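PDB 5Z87: EmGH1 from Erythrobacter marinus, which probably hydrolyses beta-glucosidic bonds as a glycoside hydrolase of family 3, although related xylosidase and arabinofuranosidase activities are also possible for this family. Local coordinates for residues M157-Q160 with V161-T165; H290-T293 with H294-N297; S312-D316 with V317-H321; R410-A413 with E414-V418. One frame throughout, in Å; residues are numbered along the deposited sequence.

Interaction 1 of 4, residues M157-Q160 with V161-T165; sequences MVRQ and VFEAT
Glu163 OE2 is gripped by two arginines: Arg159 NH1, one turn back on the same helix, at 2.9 Å, and Arg227, which forms a second salt bridge to the same oxygen from outside the helix. The bond from Arg159 is nearly straight, with an angle of 164° at the hydrogen, and the oxygen sits at the edge of the guanidinium, in its plane. Seen from the acid, however, NH1 arrives from above the carboxylate, 62° out of its plane. Both side chains start with CG anti to their own backbone N and run side by side, and a bend in the arginine at chi3 (63°) turns the guanidinium back towards the acid. A leucine in place of Arg159 would probably leave OE2 with Arg227 as its remaining charged mate and the carboxylate freer to turn. Glu163 OE1 accepts a hydrogen bond from a water 3.1 Å away, which also donates to Gln160 O at 3.0 Å, tying the carboxylate to the backbone.

On another side of the helix the contact is apolar. Val158 CG1 lies 3.9 Å from Phe162 CD2, and Phe162 CD2, at the edge of the ring, lies 3.2 Å from Val158 O. Val161 O accepts twice, from Thr165 N and, on the opposite face of its plane, from Thr165 OG1 at 2.9 Å. The buried Thr165 hydroxyl is thus satisfied by the helix's own backbone, while Glu163, between two positive groups, is likely to stay ionised.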
# COMPACT_ATOMS: atom_id res chain seq x y z
N MET A 157 -28.86 4.22 -18.06
CA MET A 157 -29.35 2.85 -17.97
C MET A 157 -29.16 2.28 -16.57
O MET A 157 -29.94 1.41 -16.15
CB MET A 157 -28.65 1.98 -19.01
CG MET A 157 -29.09 2.29 -20.43
SD MET A 157 -28.25 1.24 -21.64
CE MET A 157 -28.66 -0.40 -21.05
N VAL A 158 -28.14 2.75 -15.84
CA VAL A 158 -27.96 2.34 -14.44
C VAL A 158 -29.20 2.70 -13.63
O VAL A 158 -29.70 1.88 -12.85
CB VAL A 158 -26.69 2.99 -13.85
CG1 VAL A 158 -26.63 2.76 -12.35
CG2 VAL A 158 -25.44 2.45 -14.53
N ARG A 159 -29.70 3.93 -13.80
CA ARG A 159 -30.90 4.37 -13.09
C ARG A 159 -32.09 3.45 -13.38
O ARG A 159 -32.82 3.06 -12.46
CB ARG A 159 -31.22 5.81 -13.46
CG ARG A 159 -32.32 6.43 -12.61
CD ARG A 159 -33.05 7.56 -13.32
NE ARG A 159 -33.74 7.12 -14.54
CZ ARG A 159 -34.86 6.38 -14.56
NH1 ARG A 159 -35.45 5.99 -13.43
NH2 ARG A 159 -35.38 6.03 -15.73
N GLN A 160 -32.26 3.07 -14.65
CA GLN A 160 -33.33 2.14 -15.03
C GLN A 160 -33.14 0.78 -14.39
O GLN A 160 -34.11 0.15 -13.94
CB GLN A 160 -33.37 1.98 -16.55
CG GLN A 160 -33.76 3.20 -17.33
CD GLN A 160 -33.50 3.03 -18.81
OE1 GLN A 160 -33.01 3.94 -19.47
NE2 GLN A 160 -33.80 1.85 -19.33
N VAL A 161 -31.90 0.28 -14.35
CA VAL A 161 -31.66 -1.04 -13.78
C VAL A 161 -32.08 -1.07 -12.32
O VAL A 161 -32.68 -2.05 -11.85
CB VAL A 161 -30.18 -1.43 -13.94
CG1 VAL A 161 -29.78 -2.43 -12.84
CG2 VAL A 161 -29.96 -2.03 -15.30
N PHE A 162 -31.80 0.00 -11.58
CA PHE A 162 -32.13 -0.01 -10.17
C PHE A 162 -33.55 0.45 -9.89
O PHE A 162 -34.09 0.12 -8.83
CB PHE A 162 -31.06 0.79 -9.40
CG PHE A 162 -29.77 0.04 -9.30
CD1 PHE A 162 -29.61 -0.96 -8.35
CD2 PHE A 162 -28.75 0.24 -10.22
CE1 PHE A 162 -28.44 -1.70 -8.28
CE2 PHE A 162 -27.57 -0.50 -10.16
CZ PHE A 162 -27.42 -1.47 -9.18
N GLU A 163 -34.18 1.14 -10.84
CA GLU A 163 -35.63 1.31 -10.77
C GLU A 163 -36.32 -0.04 -10.87
O GLU A 163 -37.22 -0.35 -10.07
CB GLU A 163 -36.08 2.26 -11.88
CG GLU A 163 -37.57 2.61 -11.87
CD GLU A 163 -37.98 3.36 -13.12
OE1 GLU A 163 -38.25 2.70 -14.14
OE2 GLU A 163 -38.00 4.61 -13.09
N ALA A 164 -35.90 -0.88 -11.82
CA ALA A 164 -36.46 -2.23 -11.93
C ALA A 164 -36.18 -3.04 -10.67
O ALA A 164 -37.06 -3.77 -10.19
CB ALA A 164 -35.90 -2.96 -13.16
N THR A 165 -34.97 -2.91 -10.13
CA THR A 165 -34.61 -3.65 -8.92
C THR A 165 -35.46 -3.21 -7.73
O THR A 165 -35.87 -4.04 -6.91
CB THR A 165 -33.12 -3.45 -8.61
OG1 THR A 165 -32.32 -3.96 -9.69
CG2 THR A 165 -32.76 -4.18 -7.32
O HOH W 1 -36.74 0.25 -15.40

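Interaction 2 of 4, residues H290-T293 with H294-N297; sequences HADT and HLLN
Asp292 caps the helix that starts just after it, and its side chain crosses that of Leu295 at a slant. Asp292 CB lies 3.9 Å from Leu295 CB, and Asp292 CG comes closer to that same atom, at 3.6 Å. Beyond CG the two oxygens divide the work. Asp292 OD1 accepts from Leu295 N at 3.0 Å, the N-cap bond, with the donor standing 60° out of the carboxylate plane; Asp292 OD1 also rests 3.5 Å from His294 CB. Asp292 OD2 turns to the apolar part of the leucine and lies 3.6 Å from Leu295 CD2. With CG anti to the backbone N (chi1 -166°), the carboxylate folds back over the first turn. The main chain continues the grip, since Asp292 O receives Leu296 N at 2.8 Å, almost straight. An alanine in place of Asp292 would probably leave Leu295 N without its capping acceptor and fray the start of the helix. A bound magnesium ion lies about 3 Å from the Asp292 side chain, measured between nearest atoms.

Thr293 CG2 packs alongside Asn297 CB at 3.9 Å, one turn on. Helix 293-303 itself follows strand 287-288 and leads into strand 309-311, the last of the parallel sheet; Leu295 and Leu296 both press on Phe235 of strand 229-235, and Leu296 also meets Val342.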
# COMPACT_ATOMS: atom_id res chain seq x y z
N HIS A 290 -16.75 2.26 12.73
CA HIS A 290 -17.96 2.20 13.54
C HIS A 290 -17.84 2.97 14.85
O HIS A 290 -18.85 3.12 15.54
CB HIS A 290 -18.34 0.74 13.83
CG HIS A 290 -19.01 0.06 12.68
ND1 HIS A 290 -18.32 -0.38 11.57
CD2 HIS A 290 -20.32 -0.22 12.45
CE1 HIS A 290 -19.18 -0.91 10.71
NE2 HIS A 290 -20.40 -0.83 11.22
N ALA A 291 -16.64 3.45 15.20
CA ALA A 291 -16.43 4.34 16.34
C ALA A 291 -15.80 5.67 15.93
O ALA A 291 -15.22 6.35 16.77
CB ALA A 291 -15.56 3.67 17.41
N ASP A 292 -15.91 6.05 14.66
CA ASP A 292 -15.22 7.22 14.13
C ASP A 292 -16.16 8.42 14.20
O ASP A 292 -16.90 8.72 13.26
CB ASP A 292 -14.75 6.94 12.70
CG ASP A 292 -13.75 7.96 12.19
OD1 ASP A 292 -13.82 9.15 12.61
OD2 ASP A 292 -12.88 7.60 11.36
N THR A 293 -16.10 9.14 15.33
CA THR A 293 -16.98 10.29 15.54
C THR A 293 -16.75 11.36 14.49
O THR A 293 -17.70 11.99 14.02
CB THR A 293 -16.77 10.89 16.94
OG1 THR A 293 -17.02 9.90 17.95
CG2 THR A 293 -17.72 12.07 17.16
N HIS A 294 -15.49 11.62 14.14
CA HIS A 294 -15.21 12.58 13.08
C HIS A 294 -15.96 12.22 11.79
O HIS A 294 -16.55 13.09 11.14
CB HIS A 294 -13.71 12.63 12.82
CG HIS A 294 -13.34 13.32 11.54
ND1 HIS A 294 -13.46 14.68 11.36
CD2 HIS A 294 -12.87 12.83 10.36
CE1 HIS A 294 -13.07 15.00 10.14
NE2 HIS A 294 -12.70 13.90 9.51
N LEU A 295 -15.93 10.95 11.40
CA LEU A 295 -16.58 10.53 10.17
C LEU A 295 -18.10 10.49 10.33
O LEU A 295 -18.84 11.09 9.54
CB LEU A 295 -16.05 9.15 9.76
CG LEU A 295 -15.73 8.84 8.30
CD1 LEU A 295 -15.20 10.06 7.57
CD2 LEU A 295 -14.71 7.68 8.22
N LEU A 296 -18.59 9.76 11.34
CA LEU A 296 -20.02 9.51 11.52
C LEU A 296 -20.80 10.72 12.05
O LEU A 296 -22.02 10.76 11.92
CB LEU A 296 -20.23 8.32 12.46
CG LEU A 296 -19.74 6.97 11.93
CD1 LEU A 296 -19.96 5.83 12.92
CD2 LEU A 296 -20.43 6.65 10.61
N ASN A 297 -20.12 11.71 12.63
CA ASN A 297 -20.82 12.88 13.16
C ASN A 297 -20.37 14.18 12.52
O ASN A 297 -21.18 14.87 11.90
CB ASN A 297 -20.65 12.97 14.68
CG ASN A 297 -21.37 14.17 15.26
OD1 ASN A 297 -22.59 14.12 15.46
ND2 ASN A 297 -20.65 15.25 15.51

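Interaction 3 of 4, residues S312-D316 with V317-H321; sequences SDWDD and VRRIH
Asp315 and Arg318 meet side-on in a salt bridge. NE of Arg318 lies 3.0 Å from Asp315 OD2 and 3.1 Å from OD1, using the syn lone pair of each, and NH2 adds a second bond to OD1 at 3.2 Å. The two planes stand 52° apart. Next to it Arg319 NH1 reaches Asp316 OD1 at 3.0 Å, from above the carboxylate plane, while Trp314 O stands 2.9 Å above one face of the guanidinium. The extended chain of Arg319 carries this group back over the turn.

Two waters form the next layer. One links Asp315 OD2 to Arg319 NE, 2.8 Å from each, and another joins Asp315 OD1 to Arg318 N. Farther out, Arg318 NH1 forms a salt bridge with Glu330 and NH2 a hydrogen bond to Asn349 O, Asp316 OD2 is hydrogen-bonded to His281 ND1, and Phe544 makes a cation-pi contact with Arg319. All this frames the type II turn from Asp313 to Asp316, whose Asp313 and Trp314 line the pocket holding dithiothreitol. Two adjacent acids face two adjacent arginines, each paired with its own mate, which is consistent with a firmly held pocket loop.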
# COMPACT_ATOMS: atom_id res chain seq x y z
N SER A 312 -25.02 -0.30 11.12
CA SER A 312 -23.75 -0.99 11.20
C SER A 312 -23.66 -2.06 10.12
O SER A 312 -24.67 -2.57 9.63
CB SER A 312 -23.58 -1.64 12.57
OG SER A 312 -24.24 -2.90 12.59
N ASP A 313 -22.42 -2.39 9.75
CA ASP A 313 -22.21 -3.65 9.05
C ASP A 313 -22.32 -4.82 10.05
O ASP A 313 -22.32 -4.63 11.27
CB ASP A 313 -20.86 -3.63 8.33
CG ASP A 313 -20.81 -4.59 7.15
OD1 ASP A 313 -21.60 -5.56 7.14
OD2 ASP A 313 -20.00 -4.36 6.23
N TRP A 314 -22.40 -6.04 9.51
CA TRP A 314 -22.81 -7.19 10.30
C TRP A 314 -21.93 -7.38 11.53
O TRP A 314 -20.73 -7.64 11.41
CB TRP A 314 -22.83 -8.47 9.47
CG TRP A 314 -23.28 -9.61 10.33
CD1 TRP A 314 -22.48 -10.50 11.00
CD2 TRP A 314 -24.63 -9.96 10.68
NE1 TRP A 314 -23.24 -11.38 11.71
CE2 TRP A 314 -24.56 -11.08 11.53
CE3 TRP A 314 -25.88 -9.45 10.33
CZ2 TRP A 314 -25.70 -11.69 12.06
CZ3 TRP A 314 -27.01 -10.05 10.85
CH2 TRP A 314 -26.91 -11.16 11.71
N ASP A 315 -22.54 -7.26 12.71
CA ASP A 315 -21.92 -7.41 14.02
C ASP A 315 -20.71 -6.50 14.23
O ASP A 315 -19.87 -6.78 15.07
CB ASP A 315 -21.52 -8.87 14.29
CG ASP A 315 -21.59 -9.23 15.77
OD1 ASP A 315 -22.37 -8.58 16.50
OD2 ASP A 315 -20.87 -10.14 16.21
N ASP A 316 -20.61 -5.38 13.52
CA ASP A 316 -19.40 -4.58 13.63
C ASP A 316 -19.36 -3.69 14.86
O ASP A 316 -18.28 -3.17 15.17
CB ASP A 316 -19.22 -3.72 12.38
CG ASP A 316 -18.39 -4.41 11.30
OD1 ASP A 316 -17.69 -5.41 11.61
OD2 ASP A 316 -18.44 -3.95 10.15
N VAL A 317 -20.48 -3.48 15.56
CA VAL A 317 -20.42 -2.71 16.81
C VAL A 317 -19.70 -3.52 17.88
O VAL A 317 -18.76 -3.03 18.51
CB VAL A 317 -21.82 -2.27 17.28
CG1 VAL A 317 -21.69 -1.38 18.50
CG2 VAL A 317 -22.54 -1.48 16.19
N ARG A 318 -20.11 -4.77 18.07
CA ARG A 318 -19.40 -5.67 18.97
C ARG A 318 -17.91 -5.76 18.63
O ARG A 318 -17.06 -5.87 19.52
CB ARG A 318 -20.02 -7.07 18.93
CG ARG A 318 -19.41 -8.02 19.94
CD ARG A 318 -19.81 -9.46 19.69
NE ARG A 318 -21.16 -9.53 19.15
CZ ARG A 318 -22.25 -9.65 19.89
NH1 ARG A 318 -22.16 -9.73 21.21
NH2 ARG A 318 -23.43 -9.70 19.31
N ARG A 319 -17.57 -5.73 17.33
CA ARG A 319 -16.19 -5.93 16.93
C ARG A 319 -15.29 -4.74 17.22
O ARG A 319 -14.07 -4.89 17.13
CB ARG A 319 -16.12 -6.27 15.45
CG ARG A 319 -16.59 -7.68 15.13
CD ARG A 319 -16.79 -7.82 13.65
NE ARG A 319 -17.53 -9.02 13.32
CZ ARG A 319 -18.00 -9.27 12.11
NH1 ARG A 319 -17.78 -8.39 11.13
NH2 ARG A 319 -18.68 -10.38 11.86
N ILE A 320 -15.87 -3.58 17.56
CA ILE A 320 -15.07 -2.50 18.14
C ILE A 320 -14.26 -3.03 19.31
O ILE A 320 -13.11 -2.62 19.53
CB ILE A 320 -15.98 -1.34 18.60
CG1 ILE A 320 -16.77 -0.75 17.43
CG2 ILE A 320 -15.16 -0.25 19.30
CD1 ILE A 320 -17.88 0.19 17.94
N HIS A 321 -14.86 -3.94 20.07
CA HIS A 321 -14.21 -4.61 21.18
C HIS A 321 -13.50 -5.88 20.73
O HIS A 321 -12.29 -6.03 20.95
CB HIS A 321 -15.24 -4.95 22.26
CG HIS A 321 -14.74 -5.96 23.26
ND1 HIS A 321 -13.69 -5.70 24.11
CD2 HIS A 321 -15.13 -7.24 23.50
CE1 HIS A 321 -13.46 -6.77 24.86
NE2 HIS A 321 -14.31 -7.72 24.50
O HOH W 2 -18.30 -10.86 15.28
O HOH W 3 -22.40 -5.91 16.67

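Interaction 4 of 4, residues R410-A413 with E414-V418; sequences RRMA and EESIV
In the salt bridge between Arg410 and Glu414, one turn on, Arg410 NH1 stands 3.0 Å from Glu414 OE2, with guanidinium and carboxylate planes turned 80° to each other. Bends at chi2 (100°) and chi3 bring the guanidinium round to the acid; Arg410 CG, anti to the backbone N, lies 3.8 Å from Glu414 OE2. Ser613 OG is a further partner of Arg410 NH1.

Hydrogen bonds hold the backbone. Glu414 N reaches Arg410 O at 3.0 Å in the regular helical way. Met412 O is gripped by two groups on opposite faces of its plane, Glu415 N and Ser416 OG, the hydroxyl at 2.9 Å. Ala413 O also has two donors: Ser416 N at 3.0 Å and Ile417 N at 3.1 Å. Ile417 CG1 lies 3.4 Å from Ala413 O.

Around this end, Glu415 turns outward to salt bridges with Arg154 and Lys730. The side chains of Ala413, Glu414 and Ile417 pack against helix 607-615, and that of Met412 against helix 155-171; the chain runs on into strand 418-422, at the edge of its sheet beside strand 596-601.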
# COMPACT_ATOMS: atom_id res chain seq x y z
N ARG A 410 -30.30 -7.78 -20.67
CA ARG A 410 -29.58 -8.06 -21.92
C ARG A 410 -28.95 -6.79 -22.48
O ARG A 410 -27.75 -6.78 -22.82
CB ARG A 410 -30.54 -8.69 -22.93
CG ARG A 410 -30.08 -8.62 -24.36
CD ARG A 410 -29.50 -9.94 -24.76
NE ARG A 410 -30.31 -10.63 -25.77
CZ ARG A 410 -29.89 -10.86 -27.01
NH1 ARG A 410 -28.68 -10.45 -27.39
NH2 ARG A 410 -30.68 -11.51 -27.87
N ARG A 411 -29.72 -5.71 -22.57
CA ARG A 411 -29.19 -4.47 -23.15
C ARG A 411 -28.04 -3.90 -22.31
O ARG A 411 -27.10 -3.32 -22.87
CB ARG A 411 -30.31 -3.44 -23.30
CG ARG A 411 -31.09 -3.55 -24.61
CD ARG A 411 -31.73 -2.22 -25.01
NE ARG A 411 -32.38 -1.54 -23.88
CZ ARG A 411 -32.19 -0.26 -23.54
NH1 ARG A 411 -31.36 0.50 -24.24
NH2 ARG A 411 -32.84 0.25 -22.49
N MET A 412 -28.10 -4.05 -20.99
CA MET A 412 -27.02 -3.54 -20.15
C MET A 412 -25.72 -4.28 -20.46
O MET A 412 -24.67 -3.65 -20.65
CB MET A 412 -27.39 -3.65 -18.68
CG MET A 412 -26.42 -2.92 -17.74
SD MET A 412 -26.19 -1.16 -18.12
CE MET A 412 -27.02 -0.37 -16.77
N ALA A 413 -25.78 -5.61 -20.54
CA ALA A 413 -24.60 -6.39 -20.91
C ALA A 413 -24.04 -5.97 -22.27
O ALA A 413 -22.82 -5.80 -22.42
CB ALA A 413 -24.94 -7.88 -20.90
N GLU A 414 -24.92 -5.76 -23.26
CA GLU A 414 -24.48 -5.30 -24.58
C GLU A 414 -23.73 -3.96 -24.52
O GLU A 414 -22.88 -3.69 -25.37
CB GLU A 414 -25.69 -5.18 -25.54
CG GLU A 414 -26.37 -6.54 -25.83
CD GLU A 414 -27.60 -6.46 -26.76
OE1 GLU A 414 -28.18 -5.37 -26.93
OE2 GLU A 414 -27.97 -7.51 -27.33
N GLU A 415 -24.03 -3.12 -23.52
CA GLU A 415 -23.35 -1.84 -23.39
C GLU A 415 -22.08 -1.93 -22.56
O GLU A 415 -21.28 -0.99 -22.58
CB GLU A 415 -24.27 -0.79 -22.74
CG GLU A 415 -25.52 -0.43 -23.53
CD GLU A 415 -25.26 0.57 -24.63
OE1 GLU A 415 -24.38 1.45 -24.46
OE2 GLU A 415 -25.92 0.49 -25.69
N SER A 416 -21.87 -3.03 -21.85
CA SER A 416 -20.82 -3.15 -20.84
C SER A 416 -19.62 -3.95 -21.29
O SER A 416 -18.50 -3.65 -20.87
CB SER A 416 -21.37 -3.80 -19.58
OG SER A 416 -22.40 -3.00 -19.04
N ILE A 417 -19.82 -4.99 -22.11
CA ILE A 417 -18.71 -5.85 -22.48
C ILE A 417 -17.63 -5.03 -23.19
O ILE A 417 -17.92 -4.20 -24.06
CB ILE A 417 -19.20 -7.03 -23.32
CG1 ILE A 417 -20.18 -7.87 -22.49
CG2 ILE A 417 -18.05 -7.91 -23.73
CD1 ILE A 417 -21.00 -8.84 -23.29
N VAL A 418 -16.38 -5.23 -22.78
CA VAL A 418 -15.24 -4.44 -23.23
C VAL A 418 -14.45 -5.24 -24.25
O VAL A 418 -14.09 -6.40 -24.00
CB VAL A 418 -14.33 -4.04 -22.05
CG1 VAL A 418 -13.10 -3.25 -22.57
CG2 VAL A 418 -15.10 -3.28 -20.98

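Overall arrangement
The four contacts fall into two touching pairs. Interactions 1 and 4, with centres 14 Å apart, meet where Met412 CE lies 3.4 Å from Met157 C and 3.7 Å from Val161 CG2, so helix 155-171 of the N-terminal domain packs on helix 403-416. Interactions 2 and 3, centres 13 Å apart, are joined by a probable hydrogen bond between His290 NE2 and Asp313 N at 3.0 Å. This ties the run ahead of the capped helix to the pocket where dithiothreitol, probably from the crystallisation liquor, is bound about 4 Å from the side chain of Trp314. The pairs stand well apart: interactions 2 and 4, on opposite sides of the chain's centre, have centres 39 Å apart.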